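Side-chain contacts in SCARECROW-LIKE protein 7 (Oryza sativa Japonica Group, PDB 5HYZ), which probably acts as a GRAS-family transcription factor in plant development and abiotic stress resistance, binding DNA through its GRAS domain: residues L9-A14 and P19-A24; F45-A50 and D253-A258; S245-G250 and S311-T316; S260-L265 and G289-R294. All blocks are in the same frame, centred on the assembly; numbering follows the deposited sequence.

Interaction 1: residues L9-A14 and P19-A24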
loop_
_atom_site.group_PDB
_atom_site.type_symbol
_atom_site.label_atom_id
_atom_site.label_comp_id
_atom_site.label_asym_id
_atom_site.label_seq_id
_atom_site.Cartn_x
_atom_site.Cartn_y
_atom_site.Cartn_z
ATOM N N LEU A 9 -27.506 17.852 -16.527
ATOM C CA LEU A 9 -28.692 17.052 -16.271
ATOM C C LEU A 9 -29.945 17.617 -16.992
ATOM O O LEU A 9 -30.707 16.865 -17.623
ATOM C CB LEU A 9 -28.926 16.953 -14.748
ATOM C CG LEU A 9 -27.903 16.073 -13.980
ATOM C CD1 LEU A 9 -27.974 16.394 -12.489
ATOM C CD2 LEU A 9 -28.125 14.547 -14.252
ATOM N N SER A 10 -30.141 18.928 -16.945
ATOM C CA SER A 10 -31.296 19.449 -17.712
ATOM C C SER A 10 -31.125 19.212 -19.182
ATOM O O SER A 10 -32.103 18.959 -19.877
ATOM C CB SER A 10 -31.562 20.949 -17.462
ATOM O OG SER A 10 -30.363 21.631 -17.244
ATOM N N CYS A 11 -29.888 19.276 -19.687
ATOM C CA CYS A 11 -29.658 18.898 -21.072
ATOM C C CYS A 11 -30.133 17.486 -21.362
ATOM O O CYS A 11 -30.821 17.258 -22.352
ATOM C CB CYS A 11 -28.155 19.018 -21.438
ATOM S SG CYS A 11 -27.633 20.733 -21.720
ATOM N N SER A 12 -29.749 16.511 -20.528
ATOM C CA SER A 12 -30.161 15.135 -20.831
ATOM C C SER A 12 -31.689 15.008 -20.842
ATOM O O SER A 12 -32.259 14.277 -21.660
ATOM C CB SER A 12 -29.570 14.128 -19.813
ATOM O OG SER A 12 -30.057 14.355 -18.499
ATOM N N ARG A 13 -32.336 15.743 -19.941
ATOM C CA ARG A 13 -33.803 15.641 -19.857
ATOM C C ARG A 13 -34.444 16.226 -21.112
ATOM O O ARG A 13 -35.300 15.620 -21.717
ATOM C CB ARG A 13 -34.328 16.343 -18.610
ATOM C CG ARG A 13 -33.916 15.626 -17.322
ATOM C CD ARG A 13 -34.709 16.081 -16.130
ATOM N NE ARG A 13 -34.421 17.458 -15.769
ATOM C CZ ARG A 13 -33.427 17.840 -14.993
ATOM N NH1 ARG A 13 -32.603 16.940 -14.473
ATOM N NH2 ARG A 13 -33.253 19.140 -14.719
ATOM N N ALA A 14 -33.990 17.408 -21.491
ATOM C CA ALA A 14 -34.451 18.045 -22.742
ATOM C C ALA A 14 -34.233 17.158 -23.926
ATOM O O ALA A 14 -35.096 17.035 -24.799
ATOM C CB ALA A 14 -33.742 19.390 -22.935
ATOM N N PRO A 19 -39.811 18.219 -27.824
ATOM C CA PRO A 19 -39.198 19.403 -28.444
ATOM C C PRO A 19 -37.732 19.104 -28.763
ATOM O O PRO A 19 -37.311 19.231 -29.905
ATOM C CB PRO A 19 -39.331 20.494 -27.372
ATOM C CG PRO A 19 -40.295 19.967 -26.386
ATOM C CD PRO A 19 -40.236 18.486 -26.438
ATOM N N GLY A 20 -36.992 18.600 -27.781
ATOM C CA GLY A 20 -35.604 18.240 -28.009
ATOM C C GLY A 20 -34.730 19.242 -27.296
ATOM O O GLY A 20 -35.221 20.121 -26.604
ATOM N N LEU A 21 -33.422 19.085 -27.450
ATOM C CA LEU A 21 -32.476 19.920 -26.758
ATOM C C LEU A 21 -31.993 21.011 -27.729
ATOM O O LEU A 21 -31.681 20.703 -28.875
ATOM C CB LEU A 21 -31.292 19.070 -26.269
ATOM C CG LEU A 21 -30.072 19.753 -25.641
ATOM C CD1 LEU A 21 -30.436 20.555 -24.424
ATOM C CD2 LEU A 21 -28.981 18.679 -25.344
ATOM N N ALA A 22 -31.944 22.247 -27.249
ATOM C CA ALA A 22 -31.433 23.387 -28.006
ATOM C C ALA A 22 -29.911 23.362 -28.057
ATOM O O ALA A 22 -29.247 23.129 -27.047
ATOM C CB ALA A 22 -31.906 24.682 -27.373
ATOM N N ALA A 23 -29.352 23.668 -29.215
ATOM C CA ALA A 23 -27.896 23.721 -29.350
ATOM C C ALA A 23 -27.285 24.704 -28.374
ATOM O O ALA A 23 -26.252 24.414 -27.815
ATOM C CB ALA A 23 -27.487 24.077 -30.813
ATOM N N ALA A 24 -27.901 25.859 -28.132
ATOM C CA ALA A 24 -27.319 26.824 -27.188
ATOM C C ALA A 24 -27.058 26.254 -25.783
ATOM O O ALA A 24 -26.075 26.610 -25.119
ATOM C CB ALA A 24 -28.224 28.066 -27.059
#
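Apolar contact dominates, and Leu21 is its centre. The isobutyl group of Leu21 reaches back onto helix 3-16 with CG anti to the backbone N (chi1 173°), and its two methyls divide the work. CD1 lies 3.8 Å from Ala14 CB and also meets the flank of Cys11, at 3.9 Å from Cys11 SG. The other methyl, CD2, rests 3.8 Å from Cys11 O. Cys11 and Ala14, about one turn apart on the same side of the helix, together offer a small-sided surface to the leucine.

Two consecutive helices are joined here by a short turn: helix 3-16 ends, and Ala22 stands at the N-cap of helix 23-32. Both helices belong to the predicted first leucine repeat of the GRAS domain. Leu21 also touches Leu51 and Leu55 of helix 39-57 and thus packs between two neighbouring helices.

Backbone contact adds a second layer. Ala14 O approaches Gly20 C at 3.4 Å, and the same carbonyl accepts a hydrogen bond from Thr17 OG1 within the turn. Gly20 has a positive phi (108°), where a side chain would press on the preceding carbonyl, and the next residue, Leu21, points at the first helix.

Interaction 2: residues F45-A50 and D253-A258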
loop_
_atom_site.group_PDB
_atom_site.type_symbol
_atom_site.label_atom_id
_atom_site.label_comp_id
_atom_site.label_asym_id
_atom_site.label_seq_id
_atom_site.Cartn_x
_atom_site.Cartn_y
_atom_site.Cartn_z
ATOM N N PHE A 45 -17.016 17.592 -19.328
ATOM C CA PHE A 45 -16.389 17.409 -20.633
ATOM C C PHE A 45 -16.708 16.048 -21.257
ATOM O O PHE A 45 -17.170 15.965 -22.415
ATOM C CB PHE A 45 -14.864 17.622 -20.512
ATOM C CG PHE A 45 -14.110 17.337 -21.792
ATOM C CD1 PHE A 45 -13.883 18.356 -22.711
ATOM C CD2 PHE A 45 -13.645 16.071 -22.074
ATOM C CE1 PHE A 45 -13.204 18.103 -23.904
ATOM C CE2 PHE A 45 -12.950 15.790 -23.276
ATOM C CZ PHE A 45 -12.730 16.829 -24.196
ATOM N N TYR A 46 -16.488 14.964 -20.493
ATOM C CA TYR A 46 -16.703 13.651 -21.096
ATOM C C TYR A 46 -18.187 13.354 -21.286
ATOM O O TYR A 46 -18.582 12.731 -22.276
ATOM C CB TYR A 46 -16.041 12.564 -20.247
ATOM C CG TYR A 46 -14.544 12.779 -20.260
ATOM C CD1 TYR A 46 -13.796 12.460 -21.403
ATOM C CD2 TYR A 46 -13.883 13.324 -19.161
ATOM C CE1 TYR A 46 -12.423 12.668 -21.440
ATOM C CE2 TYR A 46 -12.521 13.538 -19.200
ATOM C CZ TYR A 46 -11.809 13.223 -20.350
ATOM O OH TYR A 46 -10.455 13.455 -20.367
ATOM N N PHE A 47 -19.019 13.794 -20.337
ATOM C CA PHE A 47 -20.467 13.570 -20.522
ATOM C C PHE A 47 -21.077 14.384 -21.654
ATOM O O PHE A 47 -21.939 13.908 -22.356
ATOM C CB PHE A 47 -21.209 13.861 -19.217
ATOM C CG PHE A 47 -21.314 12.659 -18.336
ATOM C CD1 PHE A 47 -20.218 12.236 -17.575
ATOM C CD2 PHE A 47 -22.488 11.939 -18.277
ATOM C CE1 PHE A 47 -20.324 11.110 -16.739
ATOM C CE2 PHE A 47 -22.585 10.783 -17.489
ATOM C CZ PHE A 47 -21.492 10.383 -16.704
ATOM N N ALA A 48 -20.643 15.613 -21.824
ATOM C CA ALA A 48 -21.180 16.450 -22.895
ATOM C C ALA A 48 -20.748 15.925 -24.223
ATOM O O ALA A 48 -21.482 15.986 -25.196
ATOM C CB ALA A 48 -20.717 17.897 -22.711
ATOM N N ASP A 49 -19.536 15.378 -24.277
ATOM C CA ASP A 49 -19.089 14.714 -25.498
ATOM C C ASP A 49 -19.961 13.514 -25.853
ATOM O O ASP A 49 -20.358 13.307 -27.022
ATOM C CB ASP A 49 -17.630 14.293 -25.334
ATOM C CG ASP A 49 -16.997 13.833 -26.641
ATOM O OD1 ASP A 49 -16.473 14.696 -27.369
ATOM O OD2 ASP A 49 -17.039 12.621 -26.944
ATOM N N ALA A 50 -20.246 12.690 -24.843
ATOM C CA ALA A 50 -21.063 11.523 -25.107
ATOM C C ALA A 50 -22.469 11.952 -25.536
ATOM O O ALA A 50 -23.058 11.314 -26.422
ATOM C CB ALA A 50 -21.140 10.607 -23.840
ATOM N N ASP A 253 -32.557 8.183 -16.575
ATOM C CA ASP A 253 -32.074 7.602 -15.307
ATOM C C ASP A 253 -30.625 7.132 -15.397
ATOM O O ASP A 253 -29.855 7.346 -14.452
ATOM C CB ASP A 253 -32.947 6.417 -14.869
ATOM C CG ASP A 253 -34.313 6.852 -14.376
ATOM O OD1 ASP A 253 -34.363 7.852 -13.647
ATOM O OD2 ASP A 253 -35.319 6.203 -14.725
ATOM N N ARG A 254 -30.245 6.501 -16.511
ATOM C CA ARG A 254 -28.853 6.018 -16.640
ATOM C C ARG A 254 -27.922 7.171 -16.639
ATOM O O ARG A 254 -26.855 7.102 -16.053
ATOM C CB ARG A 254 -28.565 5.231 -17.923
ATOM C CG ARG A 254 -29.143 3.836 -18.039
ATOM C CD ARG A 254 -28.368 3.001 -19.051
ATOM N NE ARG A 254 -28.090 3.652 -20.352
ATOM C CZ ARG A 254 -28.992 3.819 -21.322
ATOM N NH1 ARG A 254 -30.261 3.426 -21.161
ATOM N NH2 ARG A 254 -28.631 4.386 -22.469
ATOM N N PHE A 255 -28.289 8.221 -17.373
ATOM C CA PHE A 255 -27.446 9.428 -17.378
ATOM C C PHE A 255 -27.271 10.014 -16.005
ATOM O O PHE A 255 -26.146 10.346 -15.596
ATOM C CB PHE A 255 -28.052 10.445 -18.392
ATOM C CG PHE A 255 -27.179 11.647 -18.656
ATOM C CD1 PHE A 255 -27.073 12.659 -17.694
ATOM C CD2 PHE A 255 -26.526 11.784 -19.874
ATOM C CE1 PHE A 255 -26.306 13.773 -17.934
ATOM C CE2 PHE A 255 -25.746 12.909 -20.140
ATOM C CZ PHE A 255 -25.644 13.910 -19.157
ATOM N N ALA A 256 -28.363 10.154 -15.243
ATOM C CA ALA A 256 -28.223 10.650 -13.887
ATOM C C ALA A 256 -27.370 9.739 -12.941
ATOM O O ALA A 256 -26.552 10.223 -12.164
ATOM C CB ALA A 256 -29.620 10.864 -13.264
ATOM N N ASN A 257 -27.602 8.428 -13.046
ATOM C CA ASN A 257 -26.882 7.449 -12.221
ATOM C C ASN A 257 -25.371 7.519 -12.526
ATOM O O ASN A 257 -24.512 7.548 -11.647
ATOM C CB ASN A 257 -27.426 6.045 -12.535
ATOM C CG ASN A 257 -28.862 5.830 -12.037
ATOM O OD1 ASN A 257 -29.383 6.661 -11.314
ATOM N ND2 ASN A 257 -29.511 4.737 -12.462
ATOM N N ALA A 258 -25.073 7.497 -13.820
ATOM C CA ALA A 258 -23.690 7.542 -14.287
ATOM C C ALA A 258 -23.027 8.839 -13.864
ATOM O O ALA A 258 -21.892 8.833 -13.407
ATOM C CB ALA A 258 -23.621 7.338 -15.856
#
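Phe47 leaves helix 39-57 directed at helix 251-272, and its ring is the part that spans the gap. Its CB points toward the partner helix, but the contacts across the gap begin at CD2, on the ring that chi2 of 78° turns. CD2 sits over one face of the Phe255 ring, displaced toward the rim, 3.8 Å from Phe255 CZ. One atom further out, CE2 comes to 4.0 Å from Ala258 CB. The tip, CZ, reaches deepest: it lies 3.8 Å from Ala258 CB and 3.6 Å from Ala258 C, so the ring end presses on the helix backbone as well as on the methyl group.

The two phenylalanines form a T-shaped pair in which Phe47 supplies the edge and Phe255 the face, with centroids 5.3 Å apart and planes at 77°. Phe255 enters from the other direction, its CG anti to the backbone N (chi1 -171°), and the side chains slide past one another in opposite senses. Ala258, about one turn further on, brings just a methyl beside the Phe47 ring.

Neighbouring helices enclose the pair: Leu8 of helix 3-16 touches both rings, while Ile292 and Val296 of helix 278-296 touch Phe47 and Phe255 respectively. All three contacting residues are buried. Edge-to-face packing of aromatic side chains between helices is common in helical-bundle cores; here it joins the predicted first leucine repeat to the predicted PFYRE region, in the bundle beside the Rossmann-like part of the GRAS domain.

Interaction 3: residues S245-G250 and S311-T316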
loop_
_atom_site.group_PDB
_atom_site.type_symbol
_atom_site.label_atom_id
_atom_site.label_comp_id
_atom_site.label_asym_id
_atom_site.label_seq_id
_atom_site.Cartn_x
_atom_site.Cartn_y
_atom_site.Cartn_z
ATOM N N SER A 245 -26.262 1.681 -11.322
ATOM C CA SER A 245 -27.301 0.985 -12.055
ATOM C C SER A 245 -27.339 1.487 -13.517
ATOM O O SER A 245 -27.960 2.514 -13.818
ATOM C CB SER A 245 -28.681 1.214 -11.364
ATOM O OG SER A 245 -29.670 0.442 -12.056
ATOM N N LEU A 246 -26.646 0.782 -14.397
ATOM C CA LEU A 246 -26.529 1.194 -15.789
ATOM C C LEU A 246 -26.919 0.041 -16.682
ATOM O O LEU A 246 -26.223 -0.270 -17.641
ATOM C CB LEU A 246 -25.106 1.638 -16.111
ATOM C CG LEU A 246 -24.578 2.761 -15.242
ATOM C CD1 LEU A 246 -23.153 3.152 -15.620
ATOM C CD2 LEU A 246 -25.467 4.030 -15.356
ATOM N N ASN A 247 -28.000 -0.653 -16.354
ATOM C CA ASN A 247 -28.335 -1.827 -17.151
ATOM C C ASN A 247 -29.667 -1.596 -17.859
ATOM O O ASN A 247 -29.688 -1.067 -18.967
ATOM C CB ASN A 247 -28.398 -3.100 -16.312
ATOM C CG ASN A 247 -28.475 -4.348 -17.191
ATOM O OD1 ASN A 247 -28.166 -4.292 -18.396
ATOM N ND2 ASN A 247 -28.865 -5.475 -16.607
ATOM N N ARG A 248 -30.766 -1.926 -17.197
ATOM C CA ARG A 248 -32.080 -1.812 -17.856
ATOM C C ARG A 248 -32.750 -0.475 -17.670
ATOM O O ARG A 248 -33.785 -0.231 -18.281
ATOM C CB ARG A 248 -33.020 -2.923 -17.367
ATOM C CG ARG A 248 -32.591 -4.240 -17.929
ATOM C CD ARG A 248 -33.439 -5.395 -17.498
ATOM N NE ARG A 248 -32.706 -6.647 -17.690
ATOM C CZ ARG A 248 -32.296 -7.119 -18.869
ATOM N NH1 ARG A 248 -32.527 -6.446 -20.005
ATOM N NH2 ARG A 248 -31.650 -8.281 -18.915
ATOM N N ALA A 249 -32.171 0.410 -16.871
ATOM C CA ALA A 249 -32.800 1.700 -16.653
ATOM C C ALA A 249 -32.829 2.462 -18.014
ATOM O O ALA A 249 -32.027 2.177 -18.925
ATOM C CB ALA A 249 -32.075 2.488 -15.608
ATOM N N GLY A 250 -33.757 3.400 -18.157
ATOM C CA GLY A 250 -33.862 4.137 -19.411
ATOM C C GLY A 250 -32.807 5.229 -19.431
ATOM O O GLY A 250 -32.103 5.463 -18.431
ATOM N N SER A 311 -26.182 -3.293 -6.486
ATOM C CA SER A 311 -26.065 -4.507 -5.662
ATOM C C SER A 311 -27.399 -5.286 -5.597
ATOM O O SER A 311 -27.384 -6.510 -5.643
ATOM C CB SER A 311 -25.522 -4.118 -4.255
ATOM O OG SER A 311 -26.499 -3.258 -3.573
ATOM N N SER A 312 -28.557 -4.598 -5.562
ATOM C CA SER A 312 -29.849 -5.332 -5.532
ATOM C C SER A 312 -30.073 -6.165 -6.772
ATOM O O SER A 312 -30.612 -7.266 -6.717
ATOM C CB SER A 312 -31.061 -4.370 -5.402
ATOM O OG SER A 312 -30.980 -3.654 -4.232
ATOM N N GLU A 313 -29.683 -5.627 -7.927
ATOM C CA GLU A 313 -29.797 -6.376 -9.175
ATOM C C GLU A 313 -28.885 -7.585 -9.205
ATOM O O GLU A 313 -29.264 -8.691 -9.642
ATOM C CB GLU A 313 -29.466 -5.451 -10.357
ATOM C CG GLU A 313 -29.559 -6.189 -11.712
ATOM C CD GLU A 313 -29.657 -5.201 -12.908
ATOM O OE1 GLU A 313 -29.839 -3.948 -12.685
ATOM O OE2 GLU A 313 -29.549 -5.695 -14.066
ATOM N N TRP A 314 -27.652 -7.387 -8.737
ATOM C CA TRP A 314 -26.754 -8.530 -8.619
ATOM C C TRP A 314 -27.302 -9.594 -7.687
ATOM O O TRP A 314 -27.191 -10.788 -7.958
ATOM C CB TRP A 314 -25.352 -8.071 -8.141
ATOM C CG TRP A 314 -24.607 -7.374 -9.240
ATOM C CD1 TRP A 314 -24.218 -6.067 -9.267
ATOM C CD2 TRP A 314 -24.090 -7.981 -10.455
ATOM N NE1 TRP A 314 -23.515 -5.810 -10.460
ATOM C CE2 TRP A 314 -23.444 -6.953 -11.192
ATOM C CE3 TRP A 314 -24.196 -9.267 -11.021
ATOM C CZ2 TRP A 314 -22.862 -7.182 -12.460
ATOM C CZ3 TRP A 314 -23.629 -9.492 -12.270
ATOM C CH2 TRP A 314 -22.964 -8.458 -12.966
ATOM N N GLN A 315 -27.897 -9.177 -6.562
ATOM C CA GLN A 315 -28.424 -10.165 -5.637
ATOM C C GLN A 315 -29.531 -10.950 -6.363
ATOM O O GLN A 315 -29.591 -12.175 -6.254
ATOM C CB GLN A 315 -28.973 -9.495 -4.380
ATOM C CG GLN A 315 -29.785 -10.487 -3.539
ATOM C CD GLN A 315 -30.561 -9.826 -2.408
ATOM O OE1 GLN A 315 -30.743 -8.602 -2.371
ATOM N NE2 GLN A 315 -31.037 -10.649 -1.482
ATOM N N THR A 316 -30.376 -10.245 -7.106
ATOM C CA THR A 316 -31.478 -10.950 -7.812
ATOM C C THR A 316 -30.890 -12.003 -8.748
ATOM O O THR A 316 -31.345 -13.153 -8.810
ATOM C CB THR A 316 -32.340 -9.990 -8.589
ATOM O OG1 THR A 316 -33.000 -9.118 -7.660
ATOM C CG2 THR A 316 -33.464 -10.749 -9.415
HETATM O O HOH W 1 -29.183 -2.178 -11.119
HETATM O O HOH W 2 -31.252 -2.597 -14.515
#
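Glu313 OE1 is held by two waters, each donating to it. Water 1 lies 2.5 Å from Glu313 OE1. Water 2 stands 2.7 Å from the same Glu313 OE1. Both lead back to the loop 245-250. Water 1 is also bonded to Ser245 OG, at 2.8 Å, and water 2 accepts from the backbone amide Arg248 N at 2.8 Å. The second carboxylate oxygen makes the direct link, since Asn247 ND2 donates to Glu313 OE2 over 2.6 Å, with an N-H...O angle of 172°. The acceptor lies in the plane of the Asn247 amide, and the donor meets OE2 nearly along its C-O axis. Amide and carboxylate are themselves almost coplanar, at 23°, although the two side chains cross at about a right angle.

Glu313 gains this reach from an extended chain: CG is anti to the backbone N (chi1 180°), and the rest continues straight from helix 311-320 toward the loop. The other polar atom of the same amide, Asn247 OD1, accepts from Arg307 NH1, which is consistent with the assigned orientation of the amide. Arg304 NH1 binds the backbone Asn247 O.

The contact joins the loop between strand 236-242 and helix 251-272, in the predicted PFYRE region, to the first helical turns of the predicted SAW region. With one neutral amide donor, two waters and the nearby guanidinium of Arg248 around it, the carboxylate is probably kept ionised, and the loop is tied to the helix largely by polar bonds, partly through solvent.

Interaction 4: residues S260-L265 and G289-R294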
loop_
_atom_site.group_PDB
_atom_site.type_symbol
_atom_site.label_atom_id
_atom_site.label_comp_id
_atom_site.label_asym_id
_atom_site.label_seq_id
_atom_site.Cartn_x
_atom_site.Cartn_y
_atom_site.Cartn_z
ATOM N N SER A 260 -23.644 10.816 -11.330
ATOM C CA SER A 260 -23.345 10.826 -9.897
ATOM C C SER A 260 -22.166 9.887 -9.515
ATOM O O SER A 260 -21.230 10.241 -8.761
ATOM C CB SER A 260 -24.607 10.422 -9.129
ATOM O OG SER A 260 -24.231 10.122 -7.803
ATOM N N TYR A 261 -22.212 8.682 -10.074
ATOM C CA TYR A 261 -21.134 7.707 -9.885
ATOM C C TYR A 261 -19.748 8.235 -10.341
ATOM O O TYR A 261 -18.731 8.239 -9.596
ATOM C CB TYR A 261 -21.525 6.439 -10.634
ATOM C CG TYR A 261 -20.467 5.373 -10.697
ATOM C CD1 TYR A 261 -20.128 4.574 -9.580
ATOM C CD2 TYR A 261 -19.828 5.136 -11.871
ATOM C CE1 TYR A 261 -19.121 3.608 -9.706
ATOM C CE2 TYR A 261 -18.866 4.163 -11.987
ATOM C CZ TYR A 261 -18.520 3.423 -10.915
ATOM O OH TYR A 261 -17.532 2.501 -11.204
ATOM N N TYR A 262 -19.691 8.707 -11.586
ATOM C CA TYR A 262 -18.415 9.201 -12.094
ATOM C C TYR A 262 -17.990 10.502 -11.396
ATOM O O TYR A 262 -16.801 10.776 -11.284
ATOM C CB TYR A 262 -18.486 9.351 -13.638
ATOM C CG TYR A 262 -18.259 7.995 -14.280
ATOM C CD1 TYR A 262 -16.992 7.410 -14.269
ATOM C CD2 TYR A 262 -19.329 7.258 -14.810
ATOM C CE1 TYR A 262 -16.800 6.139 -14.777
ATOM C CE2 TYR A 262 -19.137 6.029 -15.342
ATOM C CZ TYR A 262 -17.852 5.463 -15.307
ATOM O OH TYR A 262 -17.642 4.204 -15.790
ATOM N N ARG A 263 -18.936 11.295 -10.903
ATOM C CA ARG A 263 -18.537 12.477 -10.120
ATOM C C ARG A 263 -17.698 12.052 -8.914
ATOM O O ARG A 263 -16.617 12.597 -8.670
ATOM C CB ARG A 263 -19.759 13.272 -9.634
ATOM C CG ARG A 263 -19.349 14.613 -9.000
ATOM C CD ARG A 263 -20.449 15.295 -8.203
ATOM N NE ARG A 263 -20.777 14.567 -6.979
ATOM C CZ ARG A 263 -21.710 14.942 -6.100
ATOM N NH1 ARG A 263 -22.425 16.061 -6.287
ATOM N NH2 ARG A 263 -21.929 14.191 -5.024
ATOM N N SER A 264 -18.167 11.027 -8.199
ATOM C CA SER A 264 -17.353 10.515 -7.071
ATOM C C SER A 264 -15.984 9.997 -7.520
ATOM O O SER A 264 -14.958 10.353 -6.894
ATOM C CB SER A 264 -18.112 9.405 -6.309
ATOM O OG SER A 264 -19.385 9.882 -5.954
ATOM N N LEU A 265 -15.933 9.173 -8.585
ATOM C CA LEU A 265 -14.632 8.702 -9.088
ATOM C C LEU A 265 -13.666 9.852 -9.467
ATOM O O LEU A 265 -12.448 9.840 -9.135
ATOM C CB LEU A 265 -14.774 7.807 -10.327
ATOM C CG LEU A 265 -15.309 6.400 -10.044
ATOM C CD1 LEU A 265 -15.585 5.694 -11.350
ATOM C CD2 LEU A 265 -14.268 5.641 -9.195
ATOM N N GLY A 289 -13.812 7.875 -19.603
ATOM C CA GLY A 289 -14.485 8.505 -20.749
ATOM C C GLY A 289 -15.092 7.525 -21.727
ATOM O O GLY A 289 -16.226 7.700 -22.220
ATOM N N GLU A 290 -14.361 6.449 -22.013
ATOM C CA GLU A 290 -14.914 5.398 -22.863
ATOM C C GLU A 290 -16.134 4.711 -22.224
ATOM O O GLU A 290 -17.114 4.404 -22.904
ATOM C CB GLU A 290 -13.852 4.341 -23.176
ATOM C CG GLU A 290 -12.760 4.906 -24.077
ATOM C CD GLU A 290 -13.324 5.205 -25.457
ATOM O OE1 GLU A 290 -13.591 4.228 -26.185
ATOM O OE2 GLU A 290 -13.580 6.396 -25.756
ATOM N N ARG A 291 -16.068 4.452 -20.915
ATOM C CA ARG A 291 -17.214 3.837 -20.233
ATOM C C ARG A 291 -18.437 4.740 -20.283
ATOM O O ARG A 291 -19.582 4.281 -20.479
ATOM C CB ARG A 291 -16.857 3.513 -18.782
ATOM C CG ARG A 291 -15.868 2.327 -18.736
ATOM C CD ARG A 291 -15.243 2.160 -17.348
ATOM N NE ARG A 291 -14.242 1.073 -17.391
ATOM C CZ ARG A 291 -13.609 0.594 -16.326
ATOM N NH1 ARG A 291 -13.843 1.110 -15.123
ATOM N NH2 ARG A 291 -12.722 -0.387 -16.481
ATOM N N ILE A 292 -18.186 6.023 -20.103
ATOM C CA ILE A 292 -19.257 7.032 -20.183
ATOM C C ILE A 292 -19.878 6.998 -21.595
ATOM O O ILE A 292 -21.096 6.991 -21.745
ATOM C CB ILE A 292 -18.687 8.418 -19.817
ATOM C CG1 ILE A 292 -18.387 8.471 -18.297
ATOM C CG2 ILE A 292 -19.670 9.567 -20.122
ATOM C CD1 ILE A 292 -17.398 9.606 -17.930
ATOM N N GLN A 293 -19.034 6.966 -22.637
ATOM C CA GLN A 293 -19.541 6.823 -23.998
ATOM C C GLN A 293 -20.455 5.608 -24.143
ATOM O O GLN A 293 -21.505 5.653 -24.819
ATOM C CB GLN A 293 -18.371 6.711 -25.001
ATOM C CG GLN A 293 -17.560 7.979 -25.127
ATOM C CD GLN A 293 -18.246 9.004 -26.005
ATOM O OE1 GLN A 293 -19.141 8.654 -26.781
ATOM N NE2 GLN A 293 -17.853 10.277 -25.878
ATOM N N ARG A 294 -20.078 4.500 -23.522
ATOM C CA ARG A 294 -20.866 3.304 -23.683
ATOM C C ARG A 294 -22.207 3.426 -22.959
ATOM O O ARG A 294 -23.215 2.936 -23.454
ATOM C CB ARG A 294 -20.082 2.082 -23.211
ATOM C CG ARG A 294 -18.789 1.980 -23.975
ATOM C CD ARG A 294 -18.161 0.628 -23.971
ATOM N NE ARG A 294 -16.893 0.690 -24.693
ATOM C CZ ARG A 294 -15.703 0.868 -24.123
ATOM N NH1 ARG A 294 -15.598 0.981 -22.793
ATOM N NH2 ARG A 294 -14.615 0.924 -24.887
HETATM O O HOH W 3 -15.965 2.704 -14.094
#
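This is a buried, mostly apolar helix-helix contact with a water-mediated polar edge, formed where helix 251-272 packs on helix 278-296 in the helical bundle of the GRAS domain. Its centre is the ring of Tyr262. Ile292 CG1 sits over one face of that ring in a CH-pi contact, 3.9 Å from the Tyr262 centroid and 16° off the ring normal. The opposite face is taken by Tyr261 CD2, so the phenol is sandwiched between a neighbour on its own helix and a residue of the partner helix. Ile292 brings CG1 there by setting it anti to its carbonyl carbon (chi1 -71°), and its CD1 lies 4.1 Å from Tyr262 CG.

Both helices lie in the predicted PFYRE region and follow one another in the chain, their segments running in roughly opposing directions. Helix 39-57 joins them from a third direction, with Leu43 touching Tyr262.

At the far end of the ring, Tyr262 OH lies close to the aliphatic part of Arg291, 3.2 Å from Arg291 CB and 3.5 Å from Arg291 CD. The arginine, extended from CG to NE, crosses the phenol at about a right angle, and its guanidinium edge reaches water 3, which accepts from Arg291 NH1 at 2.8 Å. The same water is bonded to Tyr262 OH, also at 2.8 Å, and more distantly to Tyr261 OH, at 3.3 Å.

How the interactions relate
Interactions 1, 2 and 4 run in a row through the helical bundle. The centres of 1 and 2 are about 13 Å apart, and Ser12 OG packs 3.5 Å from Phe255 CD1. Interactions 2 and 4 are closer, about 7 Å between centres, and share helix 251-272; Phe47 CE1 touches Ile292 CD1 at 3.5 Å, which makes one continuous core of the two. Interaction 3 lies about 17 Å from interaction 2 and about 16 Å from interaction 4, centre to centre. It connects to interaction 2 through probable hydrogen bonds, Asn257 ND2 to Ser245 O at 3.0 Å and Arg254 NH1 to Ala249 O at 3.1 Å, thus linking bundle and loop.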